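Local coordinates for probable quinone reductase Qor (NADPH:quinone reductase) (Zeta-crystallin homolog protein) (Mycobacterium tuberculosis, PDB 4RVU), which binds NADPH and probably catalyses the transfer of electrons from it to quinone substrates, at residues Glu72-Pro76 against Gly77-Ala81; Ala112-Pro115 against Asp116-Ser120; Ala231-Ala234 against Ser235-Val238; Phe291-Asn295 against Ser296-Thr300. All coordinates share one frame; numbering follows the deposited sequence.

Interaction 1 (Glu72-Pro76 against Gly77-Ala81)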
ATOM      1  N   GLU A  72      18.861  13.601 -34.012  1.00 26.08           N
ATOM      2  CA  GLU A  72      19.073  14.555 -35.098  1.00 26.60           C
ATOM      3  C   GLU A  72      19.906  15.737 -34.597  1.00 27.14           C
ATOM      4  O   GLU A  72      20.686  16.335 -35.348  1.00 27.12           O
ATOM      5  CB  GLU A  72      17.714  15.048 -35.608  1.00 27.39           C
ATOM      6  CG  GLU A  72      17.777  16.018 -36.779  1.00 27.61           C
ATOM      7  CD  GLU A  72      17.722  15.319 -38.126  1.00 30.08           C
ATOM      8  OE1 GLU A  72      17.751  14.070 -38.149  1.00 27.58           O
ATOM      9  OE2 GLU A  72      17.654  16.024 -39.158  1.00 29.86           O
ATOM     10  N   ALA A  73      19.731  16.071 -33.321  1.00 23.37           N
ATOM     11  CA  ALA A  73      20.452  17.178 -32.700  1.00 22.88           C
ATOM     12  C   ALA A  73      20.425  17.049 -31.183  1.00 24.56           C
ATOM     13  O   ALA A  73      19.515  16.441 -30.615  1.00 22.39           O
ATOM     14  CB  ALA A  73      19.851  18.518 -33.122  1.00 23.71           C
ATOM     15  N   VAL A  74      21.425  17.638 -30.536  1.00 28.29           N
ATOM     16  CA  VAL A  74      21.498  17.694 -29.086  1.00 28.51           C
ATOM     17  C   VAL A  74      21.249  19.140 -28.680  1.00 29.68           C
ATOM     18  O   VAL A  74      21.710  20.059 -29.365  1.00 29.35           O
ATOM     19  CB  VAL A  74      22.885  17.217 -28.602  1.00 28.30           C
ATOM     20  CG1 VAL A  74      23.019  17.365 -27.100  1.00 28.15           C
ATOM     21  CG2 VAL A  74      23.134  15.778 -29.024  1.00 28.42           C
ATOM     22  N   GLY A  75      20.503  19.357 -27.600  1.00 26.27           N
ATOM     23  CA  GLY A  75      20.218  20.706 -27.134  1.00 27.14           C
ATOM     24  C   GLY A  75      21.478  21.536 -26.927  1.00 27.43           C
ATOM     25  O   GLY A  75      22.557  20.988 -26.688  1.00 27.66           O
ATOM     26  N   PRO A  76      21.351  22.863 -27.032  1.00 25.23           N
ATOM     27  CA  PRO A  76      22.501  23.768 -26.900  1.00 25.23           C
ATOM     28  C   PRO A  76      22.915  23.926 -25.442  1.00 25.12           C
ATOM     29  O   PRO A  76      22.263  23.394 -24.558  1.00 24.40           O
ATOM     30  CB  PRO A  76      21.950  25.089 -27.424  1.00 25.23           C
ATOM     31  CG  PRO A  76      20.490  25.035 -27.063  1.00 27.31           C
ATOM     32  CD  PRO A  76      20.097  23.594 -27.291  1.00 26.73           C
ATOM     33  N   GLY A  77      24.000  24.645 -25.205  1.00 23.77           N
ATOM     34  CA  GLY A  77      24.486  24.837 -23.858  1.00 23.70           C
ATOM     35  C   GLY A  77      25.190  23.611 -23.312  1.00 23.64           C
ATOM     36  O   GLY A  77      25.893  22.900 -24.026  1.00 23.58           O
ATOM     37  N   VAL A  78      24.966  23.358 -22.031  1.00 22.16           N
ATOM     38  CA  VAL A  78      25.671  22.329 -21.286  1.00 22.20           C
ATOM     39  C   VAL A  78      25.274  20.890 -21.674  1.00 23.33           C
ATOM     40  O   VAL A  78      26.045  19.953 -21.465  1.00 23.04           O
ATOM     41  CB  VAL A  78      25.497  22.610 -19.764  1.00 24.45           C
ATOM     42  CG1 VAL A  78      25.645  21.365 -18.931  1.00 25.96           C
ATOM     43  CG2 VAL A  78      26.476  23.683 -19.316  1.00 23.55           C
ATOM     44  N   THR A  79      24.105  20.744 -22.295  1.00 24.71           N
ATOM     45  CA  THR A  79      23.506  19.429 -22.613  1.00 25.31           C
ATOM     46  C   THR A  79      24.469  18.315 -23.037  1.00 24.45           C
ATOM     47  O   THR A  79      24.508  17.253 -22.416  1.00 24.87           O
ATOM     48  CB  THR A  79      22.421  19.548 -23.708  1.00 25.80           C
ATOM     49  OG1 THR A  79      21.520  20.615 -23.383  1.00 26.35           O
ATOM     50  CG2 THR A  79      21.631  18.248 -23.814  1.00 25.69           C
ATOM     51  N   ALA A  80      25.248  18.555 -24.084  1.00 25.65           N
ATOM     52  CA  ALA A  80      26.110  17.513 -24.636  1.00 25.11           C
ATOM     53  C   ALA A  80      27.201  17.058 -23.662  1.00 25.64           C
ATOM     54  O   ALA A  80      27.769  15.977 -23.817  1.00 26.13           O
ATOM     55  CB  ALA A  80      26.715  17.968 -25.950  1.00 26.15           C
ATOM     56  N   ALA A  81      27.502  17.886 -22.664  1.00 20.31           N
ATOM     57  CA  ALA A  81      28.521  17.528 -21.689  1.00 20.81           C
ATOM     58  C   ALA A  81      27.950  16.574 -20.642  1.00 21.23           C
ATOM     59  O   ALA A  81      28.698  15.930 -19.911  1.00 22.30           O
ATOM     60  CB  ALA A  81      29.083  18.778 -21.026  1.00 21.61           C
TER
HETATM   61  O   HOH W   1      25.024  21.019 -25.626  1.00 21.14           O
HETATM   62  O   HOH W   2      21.727  22.685 -21.970  1.00 53.30           O

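Interaction 2 (Ala112-Pro115 against Asp116-Ser120)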
ATOM      1  N   ALA A 112      17.287   6.180 -23.609  1.00 16.64           N
ATOM      2  CA  ALA A 112      18.262   5.090 -23.644  1.00 16.67           C
ATOM      3  C   ALA A 112      18.715   4.818 -25.065  1.00 16.76           C
ATOM      4  O   ALA A 112      17.920   4.920 -26.009  1.00 16.78           O
ATOM      5  CB  ALA A 112      17.661   3.821 -23.047  1.00 16.60           C
ATOM      6  N   LYS A 113      19.987   4.454 -25.219  1.00 19.21           N
ATOM      7  CA  LYS A 113      20.474   3.954 -26.502  1.00 19.40           C
ATOM      8  C   LYS A 113      19.864   2.598 -26.771  1.00 19.46           C
ATOM      9  O   LYS A 113      19.783   1.766 -25.872  1.00 20.41           O
ATOM     10  CB  LYS A 113      22.002   3.822 -26.492  1.00 20.39           C
ATOM     11  CG  LYS A 113      22.755   5.152 -26.510  1.00 21.24           C
ATOM     12  CD  LYS A 113      24.265   4.931 -26.378  1.00 24.14           C
ATOM     13  CE  LYS A 113      25.032   6.250 -26.382  1.00 24.23           C
ATOM     14  NZ  LYS A 113      26.514   6.053 -26.338  1.00 24.66           N
ATOM     15  N   VAL A 114      19.437   2.370 -28.011  1.00 16.92           N
ATOM     16  CA  VAL A 114      18.878   1.088 -28.404  1.00 17.22           C
ATOM     17  C   VAL A 114      20.029   0.170 -28.820  1.00 17.97           C
ATOM     18  O   VAL A 114      20.925   0.597 -29.543  1.00 17.17           O
ATOM     19  CB  VAL A 114      17.887   1.264 -29.571  1.00 17.49           C
ATOM     20  CG1 VAL A 114      17.269  -0.068 -29.973  1.00 17.20           C
ATOM     21  CG2 VAL A 114      16.793   2.266 -29.173  1.00 17.45           C
ATOM     22  N   PRO A 115      20.033  -1.077 -28.324  1.00 16.92           N
ATOM     23  CA  PRO A 115      21.067  -2.053 -28.689  1.00 16.97           C
ATOM     24  C   PRO A 115      21.026  -2.315 -30.196  1.00 17.05           C
ATOM     25  O   PRO A 115      19.961  -2.194 -30.813  1.00 17.04           O
ATOM     26  CB  PRO A 115      20.649  -3.306 -27.911  1.00 17.19           C
ATOM     27  CG  PRO A 115      19.869  -2.780 -26.741  1.00 16.83           C
ATOM     28  CD  PRO A 115      19.106  -1.611 -27.309  1.00 16.82           C
ATOM     29  N   ASP A 116      22.162  -2.658 -30.789  1.00 21.71           N
ATOM     30  CA  ASP A 116      22.215  -2.799 -32.239  1.00 20.91           C
ATOM     31  C   ASP A 116      21.371  -3.956 -32.784  1.00 21.59           C
ATOM     32  O   ASP A 116      21.035  -3.970 -33.969  1.00 22.24           O
ATOM     33  CB  ASP A 116      23.663  -2.933 -32.712  1.00 22.10           C
ATOM     34  CG  ASP A 116      24.442  -1.635 -32.596  1.00 23.84           C
ATOM     35  OD1 ASP A 116      23.818  -0.549 -32.619  1.00 23.46           O
ATOM     36  OD2 ASP A 116      25.685  -1.710 -32.498  1.00 24.57           O
ATOM     37  N   ASP A 117      21.018  -4.913 -31.929  1.00 19.42           N
ATOM     38  CA  ASP A 117      20.231  -6.069 -32.373  1.00 19.47           C
ATOM     39  C   ASP A 117      18.724  -5.913 -32.126  1.00 19.68           C
ATOM     40  O   ASP A 117      17.949  -6.862 -32.317  1.00 19.81           O
ATOM     41  CB  ASP A 117      20.729  -7.350 -31.701  1.00 19.59           C
ATOM     42  CG  ASP A 117      20.531  -7.332 -30.197  1.00 20.33           C
ATOM     43  OD1 ASP A 117      20.699  -6.264 -29.573  1.00 20.41           O
ATOM     44  OD2 ASP A 117      20.198  -8.392 -29.639  1.00 21.25           O
ATOM     45  N   VAL A 118      18.309  -4.721 -31.702  1.00 17.01           N
ATOM     46  CA  VAL A 118      16.897  -4.439 -31.424  1.00 16.95           C
ATOM     47  C   VAL A 118      16.368  -3.438 -32.451  1.00 16.99           C
ATOM     48  O   VAL A 118      16.970  -2.371 -32.657  1.00 17.04           O
ATOM     49  CB  VAL A 118      16.723  -3.867 -29.989  1.00 16.87           C
ATOM     50  CG1 VAL A 118      15.260  -3.495 -29.722  1.00 16.81           C
ATOM     51  CG2 VAL A 118      17.206  -4.883 -28.951  1.00 16.82           C
ATOM     52  N   THR A 119      15.272  -3.784 -33.129  1.00 16.99           N
ATOM     53  CA  THR A 119      14.705  -2.874 -34.118  1.00 17.04           C
ATOM     54  C   THR A 119      14.022  -1.703 -33.440  1.00 16.98           C
ATOM     55  O   THR A 119      13.661  -1.755 -32.253  1.00 16.91           O
ATOM     56  CB  THR A 119      13.663  -3.535 -35.041  1.00 17.05           C
ATOM     57  OG1 THR A 119      12.528  -3.928 -34.261  1.00 16.96           O
ATOM     58  CG2 THR A 119      14.241  -4.748 -35.762  1.00 17.10           C
ATOM     59  N   SER A 120      13.836  -0.636 -34.205  1.00 17.03           N
ATOM     60  CA  SER A 120      13.208   0.562 -33.663  1.00 16.99           C
ATOM     61  C   SER A 120      11.747   0.294 -33.297  1.00 16.92           C
ATOM     62  O   SER A 120      11.258   0.820 -32.298  1.00 16.85           O
ATOM     63  CB  SER A 120      13.336   1.709 -34.660  1.00 17.06           C
ATOM     64  OG  SER A 120      14.706   2.014 -34.886  1.00 17.12           O
TER
HETATM   65  O   HOH W   3      21.694   0.769 -32.260  1.00 21.00           O

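Interaction 3 (Ala231-Ala234 against Ser235-Val238)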
ATOM      1  N   ALA A 231     -12.781  -7.486  -7.552  1.00 17.40           N
ATOM      2  CA  ALA A 231     -12.293  -8.847  -7.701  1.00 17.51           C
ATOM      3  C   ALA A 231     -10.810  -8.973  -7.349  1.00 17.47           C
ATOM      4  O   ALA A 231     -10.401  -9.941  -6.705  1.00 17.37           O
ATOM      5  CB  ALA A 231     -12.556  -9.351  -9.108  1.00 17.93           C
ATOM      6  N   SER A 232     -10.004  -8.006  -7.788  1.00 18.11           N
ATOM      7  CA  SER A 232      -8.584  -7.986  -7.444  1.00 18.24           C
ATOM      8  C   SER A 232      -8.403  -7.966  -5.933  1.00 17.54           C
ATOM      9  O   SER A 232      -7.633  -8.754  -5.373  1.00 17.73           O
ATOM     10  CB  SER A 232      -7.908  -6.749  -8.034  1.00 18.36           C
ATOM     11  OG  SER A 232      -7.903  -6.796  -9.449  1.00 18.99           O
ATOM     12  N   LEU A 233      -9.106  -7.053  -5.284  1.00 18.06           N
ATOM     13  CA  LEU A 233      -8.999  -6.914  -3.830  1.00 17.05           C
ATOM     14  C   LEU A 233      -9.398  -8.215  -3.116  1.00 17.64           C
ATOM     15  O   LEU A 233      -8.744  -8.643  -2.160  1.00 17.37           O
ATOM     16  CB  LEU A 233      -9.846  -5.732  -3.345  1.00 17.26           C
ATOM     17  CG  LEU A 233      -9.825  -5.470  -1.833  1.00 18.25           C
ATOM     18  CD1 LEU A 233      -8.411  -5.160  -1.399  1.00 18.30           C
ATOM     19  CD2 LEU A 233     -10.751  -4.335  -1.447  1.00 17.44           C
ATOM     20  N   ALA A 234     -10.455  -8.860  -3.607  1.00 20.28           N
ATOM     21  CA  ALA A 234     -10.952 -10.107  -3.009  1.00 20.37           C
ATOM     22  C   ALA A 234     -10.069 -11.333  -3.266  1.00 21.19           C
ATOM     23  O   ALA A 234     -10.272 -12.383  -2.646  1.00 20.73           O
ATOM     24  CB  ALA A 234     -12.380 -10.381  -3.477  1.00 20.88           C
ATOM     25  N   SER A 235      -9.118 -11.220  -4.197  1.00 19.22           N
ATOM     26  CA  SER A 235      -8.282 -12.356  -4.570  1.00 18.92           C
ATOM     27  C   SER A 235      -6.941 -12.456  -3.848  1.00 19.50           C
ATOM     28  O   SER A 235      -6.183 -13.394  -4.085  1.00 19.59           O
ATOM     29  CB  SER A 235      -8.046 -12.359  -6.082  1.00 19.55           C
ATOM     30  OG  SER A 235      -9.273 -12.331  -6.776  1.00 20.27           O
ATOM     31  N   LEU A 236      -6.651 -11.505  -2.961  1.00 19.89           N
ATOM     32  CA  LEU A 236      -5.316 -11.401  -2.361  1.00 19.68           C
ATOM     33  C   LEU A 236      -5.015 -12.326  -1.184  1.00 20.55           C
ATOM     34  O   LEU A 236      -5.878 -12.614  -0.352  1.00 20.48           O
ATOM     35  CB  LEU A 236      -5.067  -9.970  -1.899  1.00 19.79           C
ATOM     36  CG  LEU A 236      -4.751  -8.992  -3.021  1.00 19.96           C
ATOM     37  CD1 LEU A 236      -5.002  -7.576  -2.544  1.00 20.81           C
ATOM     38  CD2 LEU A 236      -3.299  -9.159  -3.446  1.00 20.19           C
ATOM     39  N   ALA A 237      -3.765 -12.761  -1.107  1.00 18.01           N
ATOM     40  CA  ALA A 237      -3.286 -13.481   0.061  1.00 17.96           C
ATOM     41  C   ALA A 237      -3.180 -12.484   1.204  1.00 17.94           C
ATOM     42  O   ALA A 237      -3.164 -11.269   0.974  1.00 17.56           O
ATOM     43  CB  ALA A 237      -1.944 -14.107  -0.215  1.00 18.67           C
ATOM     44  N   VAL A 238      -3.112 -12.992   2.431  1.00 18.02           N
ATOM     45  CA  VAL A 238      -2.958 -12.125   3.604  1.00 18.10           C
ATOM     46  C   VAL A 238      -1.711 -11.255   3.447  1.00 17.72           C
ATOM     47  O   VAL A 238      -0.631 -11.762   3.113  1.00 18.54           O
ATOM     48  CB  VAL A 238      -2.878 -12.951   4.916  1.00 18.61           C
ATOM     49  CG1 VAL A 238      -2.528 -12.048   6.114  1.00 18.59           C
ATOM     50  CG2 VAL A 238      -4.188 -13.678   5.158  1.00 19.49           C
TER

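Interaction 4 (Phe291-Asn295 against Ser296-Thr300). Unlike the reference sequence in segment 291-295: Asn-295 (reference Gly).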
ATOM      1  N   PHE A 291      16.575  -4.311 -21.308  1.00 18.35           N
ATOM      2  CA  PHE A 291      17.262  -4.780 -22.512  1.00 18.02           C
ATOM      3  C   PHE A 291      18.051  -6.059 -22.260  1.00 18.85           C
ATOM      4  O   PHE A 291      18.207  -6.880 -23.168  1.00 18.35           O
ATOM      5  CB  PHE A 291      18.134  -3.687 -23.143  1.00 18.43           C
ATOM      6  CG  PHE A 291      17.340  -2.639 -23.876  1.00 18.20           C
ATOM      7  CD1 PHE A 291      16.546  -2.994 -24.956  1.00 18.78           C
ATOM      8  CD2 PHE A 291      17.384  -1.309 -23.480  1.00 19.73           C
ATOM      9  CE1 PHE A 291      15.803  -2.041 -25.633  1.00 19.19           C
ATOM     10  CE2 PHE A 291      16.646  -0.344 -24.149  1.00 19.65           C
ATOM     11  CZ  PHE A 291      15.853  -0.709 -25.225  1.00 20.07           C
ATOM     12  N   ASP A 292      18.514  -6.251 -21.027  1.00 23.22           N
ATOM     13  CA  ASP A 292      19.115  -7.535 -20.649  1.00 24.30           C
ATOM     14  C   ASP A 292      18.117  -8.687 -20.796  1.00 23.26           C
ATOM     15  O   ASP A 292      18.441  -9.744 -21.348  1.00 23.77           O
ATOM     16  CB  ASP A 292      19.652  -7.489 -19.212  1.00 23.54           C
ATOM     17  CG  ASP A 292      20.888  -6.613 -19.072  1.00 25.81           C
ATOM     18  OD1 ASP A 292      21.411  -6.134 -20.101  1.00 27.73           O
ATOM     19  OD2 ASP A 292      21.337  -6.407 -17.923  1.00 27.83           O
ATOM     20  N   ALA A 293      16.898  -8.470 -20.309  1.00 20.68           N
ATOM     21  CA  ALA A 293      15.837  -9.478 -20.378  1.00 21.18           C
ATOM     22  C   ALA A 293      15.429  -9.764 -21.824  1.00 21.01           C
ATOM     23  O   ALA A 293      15.213 -10.920 -22.199  1.00 21.69           O
ATOM     24  CB  ALA A 293      14.627  -9.041 -19.547  1.00 20.76           C
ATOM     25  N   ILE A 294      15.308  -8.752 -22.634  1.00 18.67           N
ATOM     26  CA  ILE A 294      15.015  -8.958 -24.031  1.00 18.36           C
ATOM     27  C   ILE A 294      16.136  -9.754 -24.718  1.00 19.39           C
ATOM     28  O   ILE A 294      15.904 -10.647 -25.487  1.00 19.84           O
ATOM     29  CB  ILE A 294      14.857  -7.604 -24.717  1.00 19.80           C
ATOM     30  CG1 ILE A 294      13.589  -6.932 -24.251  1.00 19.55           C
ATOM     31  CG2 ILE A 294      14.857  -7.713 -26.236  1.00 19.60           C
ATOM     32  CD1 ILE A 294      13.392  -5.580 -24.831  1.00 19.35           C
ATOM     33  N   ASN A 295      17.383  -9.367 -24.484  1.00 29.63           N
ATOM     34  CA  ASN A 295      18.469 -10.055 -25.194  1.00 30.19           C
ATOM     35  C   ASN A 295      18.771 -11.450 -24.704  1.00 30.80           C
ATOM     36  O   ASN A 295      19.350 -12.187 -25.438  1.00 30.59           O
ATOM     37  CB  ASN A 295      19.747  -9.251 -25.354  1.00 40.11           C
ATOM     38  CG  ASN A 295      20.654  -9.706 -26.587  1.00 40.21           C
ATOM     39  OD1 ASN A 295      20.266 -10.554 -27.452  1.00 40.24           O
ATOM     40  ND2 ASN A 295      21.856  -9.137 -26.646  1.00 40.26           N
ATOM     41  N   SER A 296      18.352 -11.798 -23.492  1.00 23.20           N
ATOM     42  CA  SER A 296      18.489 -13.195 -23.082  1.00 23.83           C
ATOM     43  C   SER A 296      17.256 -14.011 -23.455  1.00 23.88           C
ATOM     44  O   SER A 296      17.204 -15.227 -23.222  1.00 25.27           O
ATOM     45  CB  SER A 296      18.739 -13.290 -21.578  1.00 24.15           C
ATOM     46  OG  SER A 296      17.590 -12.917 -20.829  1.00 23.34           O
ATOM     47  N   GLU A 297      16.272 -13.336 -24.043  1.00 23.65           N
ATOM     48  CA  GLU A 297      14.972 -13.929 -24.365  1.00 24.14           C
ATOM     49  C   GLU A 297      14.224 -14.370 -23.110  1.00 24.46           C
ATOM     50  O   GLU A 297      13.354 -15.242 -23.167  1.00 24.65           O
ATOM     51  CB  GLU A 297      15.102 -15.073 -25.386  1.00 25.28           C
ATOM     52  CG  GLU A 297      15.608 -14.617 -26.748  1.00 25.48           C
ATOM     53  CD  GLU A 297      15.624 -15.733 -27.786  1.00 28.17           C
ATOM     54  OE1 GLU A 297      16.685 -16.358 -27.971  1.00 29.27           O
ATOM     55  OE2 GLU A 297      14.576 -15.975 -28.417  1.00 29.53           O
ATOM     56  N   ALA A 298      14.571 -13.760 -21.980  1.00 22.92           N
ATOM     57  CA  ALA A 298      13.755 -13.863 -20.769  1.00 22.95           C
ATOM     58  C   ALA A 298      12.372 -13.317 -21.088  1.00 22.46           C
ATOM     59  O   ALA A 298      11.357 -13.817 -20.600  1.00 22.67           O
ATOM     60  CB  ALA A 298      14.378 -13.083 -19.629  1.00 22.87           C
ATOM     61  N   ILE A 299      12.345 -12.268 -21.905  1.00 19.21           N
ATOM     62  CA  ILE A 299      11.105 -11.782 -22.492  1.00 19.02           C
ATOM     63  C   ILE A 299      11.326 -11.544 -23.976  1.00 19.21           C
ATOM     64  O   ILE A 299      12.465 -11.358 -24.424  1.00 19.25           O
ATOM     65  CB  ILE A 299      10.607 -10.468 -21.850  1.00 18.97           C
ATOM     66  CG1 ILE A 299      11.487  -9.286 -22.255  1.00 19.31           C
ATOM     67  CG2 ILE A 299      10.478 -10.596 -20.318  1.00 18.85           C
ATOM     68  CD1 ILE A 299      11.005  -7.948 -21.702  1.00 19.78           C
ATOM     69  N   THR A 300      10.235 -11.564 -24.736  1.00 18.50           N
ATOM     70  CA  THR A 300      10.259 -11.189 -26.146  1.00 18.73           C
ATOM     71  C   THR A 300       9.104 -10.228 -26.388  1.00 18.32           C
ATOM     72  O   THR A 300       7.943 -10.590 -26.212  1.00 18.61           O
ATOM     73  CB  THR A 300      10.122 -12.422 -27.063  1.00 18.66           C
ATOM     74  OG1 THR A 300      11.255 -13.284 -26.878  1.00 20.06           O
ATOM     75  CG2 THR A 300      10.047 -12.005 -28.545  1.00 18.90           C
TER
HETATM   76  O   HOH W   4      13.773 -11.339 -26.919  1.00 22.30           O

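Interaction 1 (Glu72-Pro76 against Gly77-Ala81)
Val-74, the last residue of strand 67-74, meets the turn that follows it through one methyl group. Its CG1 lies 3.7 Å from Thr-79 CG2 and also touches the methyl of Ala-80, CG1 to CB 3.9 Å. With CG1 opposite the backbone N (chi1 176°), that methyl reaches the turn. The valine and threonine side chains run past each other in opposite directions. Beyond the strand, Gly-75 contributes its carbonyl. The Gly-75 carbonyl oxygen sits 3.3 Å from Thr-79 CB. The same oxygen accepts from a water at 2.7 Å. That water also donates to Gly-77 O and accepts from Ala-80 N, so three backbone groups of the turn share it. Pro-76 is exposed; its CB bond points away, yet CB lies 3.1 Å from Gly-77 N. Its O is 2.7 Å from a second water, which is also bonded to Thr-79 OG1. The main partner of Thr-79 OG1 is Gly-32 N, just ahead of strand 33-38. Gly-77 follows with a positive phi of 76°, which lets the chain swing back. Two waters thus bridge the turn between a strand with a classic beta bulge, Glu-72 and Ala-73 facing Leu-35, and the 3-10 segment that includes Thr-79, Ala-80 and Ala-81, in the GroES-like domain of this dehydrogenase family.

Interaction 2 (Ala112-Pro115 against Asp116-Ser120)
Asp-116 follows Pro-115 directly and is tied to Val-114 by a water. The water donates to Asp-116 OD1 at 2.5 Å and to Val-114 O at 2.8 Å. The CB bond of Asp-116 points away overall, though CB lies 3.7 Å from Pro-115 C. Asp-117 comes next, and its carboxylate folds back on the proline. CG sits between the backbone N and the carbonyl carbon (chi1 64°), which brings OD1 to 3.4 Å from Pro-115 CB. Val-118 closes the turn. Its N donates to Pro-115 O at 3.1 Å. The Val-118 side chain packs on both residues before the turn's corner. Its CG2 packs 3.9 Å from Pro-115 CB, the two side chains lying alongside each other and pointing the same way. Its CB is 3.8 Å from Val-114 CG1, and here the two valines cross at about a right angle. Val-118 O accepts a hydrogen bond from Arg-90, whose guanidinium group also bonds Ser-120 OG. Thr-119 faces away from the strand end, and its OG1 caps Val-122 N. Pro-115 to Val-118 form a type I beta turn; Thr-119 then N-caps helix 120-140, which completes the link from strand 111-113.

Interaction 3 (Ala231-Ala234 against Ser235-Val238)
Ser-235 makes two bonds back to the last turn of helix 229-234, and these make the tight part of the contact. Its hydroxyl donates to Ala-231 O at 2.6 Å, a short bond that comes 33° off the carbonyl plane. The torsion of the serine (chi1 -55°) places OG opposite its own carbonyl carbon and beside its N. The hydroxyl can therefore turn back over the last helical turn. The backbone N of Ser-235 donates to Ser-232 O at 3.1 Å. Side chain and backbone of one residue thus satisfy two carbonyls of the last helical turn.

The leucine part is looser. Leu-236 reaches back with CG 3.7 Å from Ser-232 O, and its CD1 lies 3.9 Å from Leu-233 O. The two leucines only graze each other, CD1 to CD1 4.3 Å. Both also pack on Val-266 and on Leu-242 of strand 240-244. Ser-232 turns its side chain away from this contact, and its hydroxyl is bonded to His-152, Asp-222 and Thr-228. All the touching residues are buried. The more open side comes at Val-238, which is partly exposed and packs on Arg-278 of the second subunit. Here a serine bonds back to carbonyls of the last turn of a helix that lies between two parallel strands, 217-222 and 240-244, a helix-to-strand connection of the Rossmann-type nucleotide-binding domain.

Interaction 4 (Phe291-Asn295 against Ser296-Thr300)
Ile-294 and Ile-299 meet at an oblique angle, CG1 to CG1 3.7 Å. The branch of Ile-299 that does this sits between its backbone N and carbonyl carbon (chi1 72°). That position turns CG1 and CD1 onto the helix, and CD1 lies 3.8 Å from Ile-294 CG1. The Ala-293 methyl, CB, lies beside the segment that follows, 4.1 Å from Ala-298 CB and 4.2 Å from Ile-299 CG1.

The backbone fixes this meeting. Glu-297 leaves the helical path with a positive phi (63°) in a Schellman motif, and its CB bond points away from the helix segment. Its N bonds Ile-294 O. Ile-299 N donates to Ala-293 O at 3.2 Å, a nearly straight bond of 168° at the hydrogen. Ser-296 N holds Asp-292 O at 3.0 Å. The Ser-296 hydroxyl accepts a weak bond from Ala-298 N. A water donates to both Ile-294 O and Ile-299 O and accepts from Thr-300 OG1, bridging the two segments.

Helix 157-168 covers the apolar face. Its Trp-165 touches both Ala-293 and Ile-299, and Gln-164 accepts a bond from Thr-300 N. The turn thus ends helix 280-295 against helix 157-168 and sends the chain toward strand 303-308.

In the fold
All four interactions are local contacts next to the end part of a strand or helix. Interaction 3 is the buried one; the other three are partly buried, with exposed residues among those that touch. Interactions 1 and 2 follow strands of the same mixed sheet. Waters bridge the segments in interactions 1, 2 and 4. In interaction 3 a serine hydroxyl bonds back to the helix; in interaction 4 a Schellman motif ends it. Interactions 2 and 4 touch, with Pro-115 CD 3.7 Å from Phe-291 CE1, so the 112-120 turn packs on the last turns of helix 280-295. Interaction 3 lies across the chain's centre from interactions 1 and 2, its centre about 49 Å from that of interaction 1.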